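Local structure of cystathionine beta-lyase family protein, YNBB B.subtilis ortholog (Clostridium acetobutylicum, 3HVY) at residues I346-V358 with I377-L391. The protein is a putative pyridoxal-phosphate-dependent lyase of the methionine gamma-lyase family, named for cystathionine beta-lyase and linked by name to aluminium resistance. Residues are numbered along the deposited sequence; the frame is centred on the assembly and turned at random.
Sequences IDFIKGIQTASPV and IMAAGTFVQGASIEL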
# COMPACT_ATOMS: atom_id res chain seq x y z
N ILE D 346 8.62 -37.38 -5.88
CA ILE D 346 7.85 -36.45 -6.69
C ILE D 346 6.42 -36.44 -6.22
O ILE D 346 5.84 -35.38 -6.01
CB ILE D 346 7.95 -36.79 -8.18
CG1 ILE D 346 9.36 -36.39 -8.68
CG2 ILE D 346 6.83 -36.10 -8.96
CD1 ILE D 346 9.78 -37.10 -9.96
N ASP D 347 5.89 -37.63 -5.98
CA ASP D 347 4.54 -37.75 -5.49
C ASP D 347 4.37 -37.01 -4.16
O ASP D 347 3.33 -36.41 -3.93
CB ASP D 347 4.16 -39.23 -5.32
CG ASP D 347 3.84 -39.93 -6.67
OD1 ASP D 347 3.90 -39.27 -7.74
OD2 ASP D 347 3.53 -41.15 -6.64
N PHE D 348 5.38 -37.07 -3.30
CA PHE D 348 5.28 -36.46 -1.98
C PHE D 348 5.24 -34.93 -2.10
O PHE D 348 4.40 -34.25 -1.45
CB PHE D 348 6.46 -36.88 -1.09
CG PHE D 348 6.40 -36.29 0.30
CD1 PHE D 348 5.72 -36.97 1.31
CD2 PHE D 348 7.04 -35.09 0.60
CE1 PHE D 348 5.66 -36.44 2.62
CE2 PHE D 348 6.98 -34.54 1.89
CZ PHE D 348 6.29 -35.24 2.89
N ILE D 349 6.13 -34.40 -2.94
CA ILE D 349 6.24 -32.95 -3.17
C ILE D 349 4.98 -32.42 -3.83
O ILE D 349 4.42 -31.41 -3.37
CB ILE D 349 7.53 -32.58 -3.92
CG1 ILE D 349 8.72 -32.90 -2.97
CG2 ILE D 349 7.57 -31.11 -4.26
CD1 ILE D 349 10.01 -32.30 -3.34
N LYS D 350 4.48 -33.13 -4.84
CA LYS D 350 3.21 -32.76 -5.46
C LYS D 350 2.06 -32.77 -4.43
O LYS D 350 1.15 -31.93 -4.48
CB LYS D 350 2.89 -33.67 -6.63
CG LYS D 350 3.71 -33.41 -7.89
CD LYS D 350 3.38 -34.50 -8.96
CE LYS D 350 3.92 -34.22 -10.36
NZ LYS D 350 2.92 -33.62 -11.34
N GLY D 351 2.10 -33.71 -3.50
CA GLY D 351 1.07 -33.78 -2.48
C GLY D 351 1.12 -32.56 -1.59
O GLY D 351 0.07 -32.06 -1.19
N ILE D 352 2.33 -32.07 -1.30
CA ILE D 352 2.48 -30.87 -0.49
C ILE D 352 1.82 -29.70 -1.20
O ILE D 352 1.07 -28.96 -0.60
CB ILE D 352 3.97 -30.55 -0.16
CG1 ILE D 352 4.53 -31.61 0.79
CG2 ILE D 352 4.09 -29.13 0.55
CD1 ILE D 352 3.85 -31.72 2.15
N GLN D 353 2.06 -29.58 -2.50
CA GLN D 353 1.42 -28.53 -3.30
C GLN D 353 -0.10 -28.66 -3.22
O GLN D 353 -0.82 -27.68 -3.01
CB GLN D 353 1.89 -28.59 -4.77
CG GLN D 353 1.34 -27.46 -5.69
CD GLN D 353 2.03 -26.13 -5.48
OE1 GLN D 353 3.21 -26.08 -5.21
NE2 GLN D 353 1.30 -25.04 -5.67
N THR D 354 -0.59 -29.87 -3.33
CA THR D 354 -2.02 -30.06 -3.29
C THR D 354 -2.60 -29.77 -1.92
O THR D 354 -3.80 -29.50 -1.82
CB THR D 354 -2.47 -31.49 -3.73
OG1 THR D 354 -2.13 -32.41 -2.73
CG2 THR D 354 -1.81 -31.92 -4.99
N ALA D 355 -1.76 -29.80 -0.86
CA ALA D 355 -2.22 -29.44 0.51
C ALA D 355 -2.11 -27.94 0.78
O ALA D 355 -2.32 -27.51 1.93
CB ALA D 355 -1.36 -30.14 1.56
N SER D 356 -1.76 -27.15 -0.23
CA SER D 356 -1.51 -25.70 0.02
C SER D 356 -2.75 -24.89 -0.23
O SER D 356 -3.59 -25.28 -1.04
CB SER D 356 -0.39 -25.20 -0.87
OG SER D 356 0.81 -25.93 -0.61
N PRO D 357 -2.88 -23.74 0.45
CA PRO D 357 -4.06 -22.89 0.27
C PRO D 357 -4.06 -22.08 -1.04
O PRO D 357 -5.14 -21.72 -1.54
CB PRO D 357 -3.97 -21.92 1.44
CG PRO D 357 -2.51 -21.82 1.71
CD PRO D 357 -1.99 -23.22 1.51
N VAL D 358 -2.86 -21.78 -1.55
CA VAL D 358 -2.72 -20.97 -2.77
C VAL D 358 -2.10 -21.85 -3.83
O VAL D 358 -1.20 -22.63 -3.54
CB VAL D 358 -1.85 -19.75 -2.50
CG1 VAL D 358 -1.77 -18.79 -3.75
CG2 VAL D 358 -2.37 -19.02 -1.22
N ILE D 377 12.48 -29.75 -8.10
CA ILE D 377 11.01 -29.75 -8.07
C ILE D 377 10.64 -29.07 -6.79
O ILE D 377 11.35 -29.25 -5.77
CB ILE D 377 10.37 -31.18 -8.17
CG1 ILE D 377 8.84 -31.07 -8.23
CG2 ILE D 377 10.72 -32.10 -7.00
CD1 ILE D 377 8.11 -32.37 -8.48
N MSE D 378 9.57 -28.28 -6.83
CA MSE D 378 9.16 -27.48 -5.70
C MSE D 378 7.66 -27.41 -5.53
O MSE D 378 6.92 -27.33 -6.51
CB MSE D 378 9.61 -26.04 -5.89
CG MSE D 378 11.10 -25.88 -6.19
SE MSE D 378 11.51 -23.99 -6.47
CE MSE D 378 10.03 -23.11 -5.30
N ALA D 379 7.24 -27.42 -4.26
CA ALA D 379 5.88 -27.11 -3.85
C ALA D 379 6.02 -25.74 -3.23
O ALA D 379 6.85 -25.57 -2.31
CB ALA D 379 5.38 -28.14 -2.81
N ALA D 380 5.25 -24.77 -3.73
CA ALA D 380 5.38 -23.36 -3.32
C ALA D 380 4.03 -22.58 -3.33
O ALA D 380 3.95 -21.43 -3.79
CB ALA D 380 6.47 -22.64 -4.22
N GLY D 381 3.00 -23.20 -2.79
CA GLY D 381 1.65 -22.62 -2.74
C GLY D 381 1.44 -21.77 -1.53
O GLY D 381 0.79 -22.16 -0.56
N THR D 382 1.95 -20.54 -1.61
CA THR D 382 2.07 -19.66 -0.43
C THR D 382 1.48 -18.26 -0.70
O THR D 382 1.23 -17.87 -1.83
CB THR D 382 3.58 -19.60 -0.07
OG1 THR D 382 4.32 -19.12 -1.19
CG2 THR D 382 4.17 -21.01 0.21
N PHE D 383 1.17 -17.52 0.35
CA PHE D 383 0.59 -16.20 0.24
C PHE D 383 1.63 -15.20 -0.20
O PHE D 383 1.30 -14.24 -0.95
CB PHE D 383 -0.01 -15.76 1.60
CG PHE D 383 -1.16 -16.59 2.03
CD1 PHE D 383 -2.40 -16.40 1.46
CD2 PHE D 383 -0.98 -17.62 2.96
CE1 PHE D 383 -3.46 -17.20 1.87
CE2 PHE D 383 -2.03 -18.39 3.36
CZ PHE D 383 -3.26 -18.19 2.81
N VAL D 384 2.86 -15.43 0.23
CA VAL D 384 4.02 -14.61 -0.16
C VAL D 384 4.95 -15.45 -1.05
O VAL D 384 5.38 -16.59 -0.72
CB VAL D 384 4.73 -13.99 1.08
CG1 VAL D 384 6.03 -13.23 0.71
CG2 VAL D 384 3.78 -13.05 1.85
N GLN D 385 5.23 -14.91 -2.22
CA GLN D 385 5.93 -15.69 -3.24
C GLN D 385 7.32 -16.00 -2.77
O GLN D 385 8.13 -15.10 -2.53
CB GLN D 385 5.97 -14.96 -4.57
CG GLN D 385 6.49 -15.85 -5.73
CD GLN D 385 6.98 -15.01 -6.88
OE1 GLN D 385 7.81 -14.15 -6.69
NE2 GLN D 385 6.45 -15.24 -8.07
N GLY D 386 7.58 -17.31 -2.63
CA GLY D 386 8.87 -17.79 -2.23
C GLY D 386 9.11 -17.88 -0.76
O GLY D 386 10.21 -18.22 -0.37
N ALA D 387 8.11 -17.51 0.07
CA ALA D 387 8.25 -17.47 1.54
C ALA D 387 8.45 -18.87 2.07
O ALA D 387 7.64 -19.72 1.82
CB ALA D 387 7.01 -16.86 2.23
N SER D 388 9.52 -19.16 2.79
CA SER D 388 9.61 -20.56 3.18
C SER D 388 9.24 -20.85 4.61
O SER D 388 9.29 -22.00 5.02
CB SER D 388 10.88 -21.23 2.68
OG SER D 388 12.00 -20.41 2.85
N ILE D 389 8.74 -19.84 5.35
CA ILE D 389 8.16 -20.10 6.64
C ILE D 389 6.73 -20.68 6.41
O ILE D 389 6.09 -21.22 7.33
CB ILE D 389 8.16 -18.83 7.51
CG1 ILE D 389 7.76 -19.09 8.96
CG2 ILE D 389 7.27 -17.74 6.85
CD1 ILE D 389 8.60 -20.15 9.67
N GLU D 390 6.21 -20.54 5.20
CA GLU D 390 4.95 -21.18 4.83
C GLU D 390 5.26 -22.57 4.34
O GLU D 390 6.33 -22.80 3.76
CB GLU D 390 4.21 -20.42 3.74
CG GLU D 390 3.95 -19.00 4.02
CD GLU D 390 3.02 -18.32 3.01
OE1 GLU D 390 1.95 -18.92 2.62
OE2 GLU D 390 3.34 -17.14 2.66
N LEU D 391 4.29 -23.47 4.48
CA LEU D 391 4.46 -24.86 4.11
C LEU D 391 4.91 -24.95 2.66
O LEU D 391 4.23 -24.48 1.72
CB LEU D 391 3.18 -25.69 4.31
CG LEU D 391 3.34 -27.19 4.08
CD1 LEU D 391 4.31 -27.83 5.09
CD2 LEU D 391 2.00 -27.92 4.06
O HOH W 1 2.81 -22.36 -6.45
O HOH W 2 3.43 -25.30 -0.81
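Helix-on-sheet packing in the C-terminal part of a PLP-dependent lyase joins helix 342-354 to strand 376-379, an outermost strand of the five-stranded antiparallel sheet. The axes of 346-354 and 377-379 approach to 7.2 Å, their directions 29° apart, and Ile349 and Ile352 face the strand. The side chains of Ile349 and Ile377 run antiparallel alongside one another, CD1 of Ile349 lying 3.7 Å from CG2 of Ile377. CG2 of Ile352 touches both Ala379 CB and Leu391 CG.

Where the strand ends, polar groups take over. Gln353, with CG anti to its N (chi1 -176°) and the chain bent at chi2, turns OE1 onto Ala380 N in a 2.8 Å hydrogen bond, while its NE2 donates to Asp359 O and to a water. Gly381, centre of an inverse gamma turn, lets the chains close in: Val358 O sits 3.0 Å from its CA, where a side chain would have no room. A second water accepts from Gly381 N, donates to Leu391 O and bonds Ser356 OG. Farther on, near a second subunit whose Phe63 packs on Phe383, Val358 CG2 makes a CH-pi contact over one face of the Phe383 ring, 4.0 Å from its centroid, as Pro357 CG meets Phe383 CE2 at 3.8 Å.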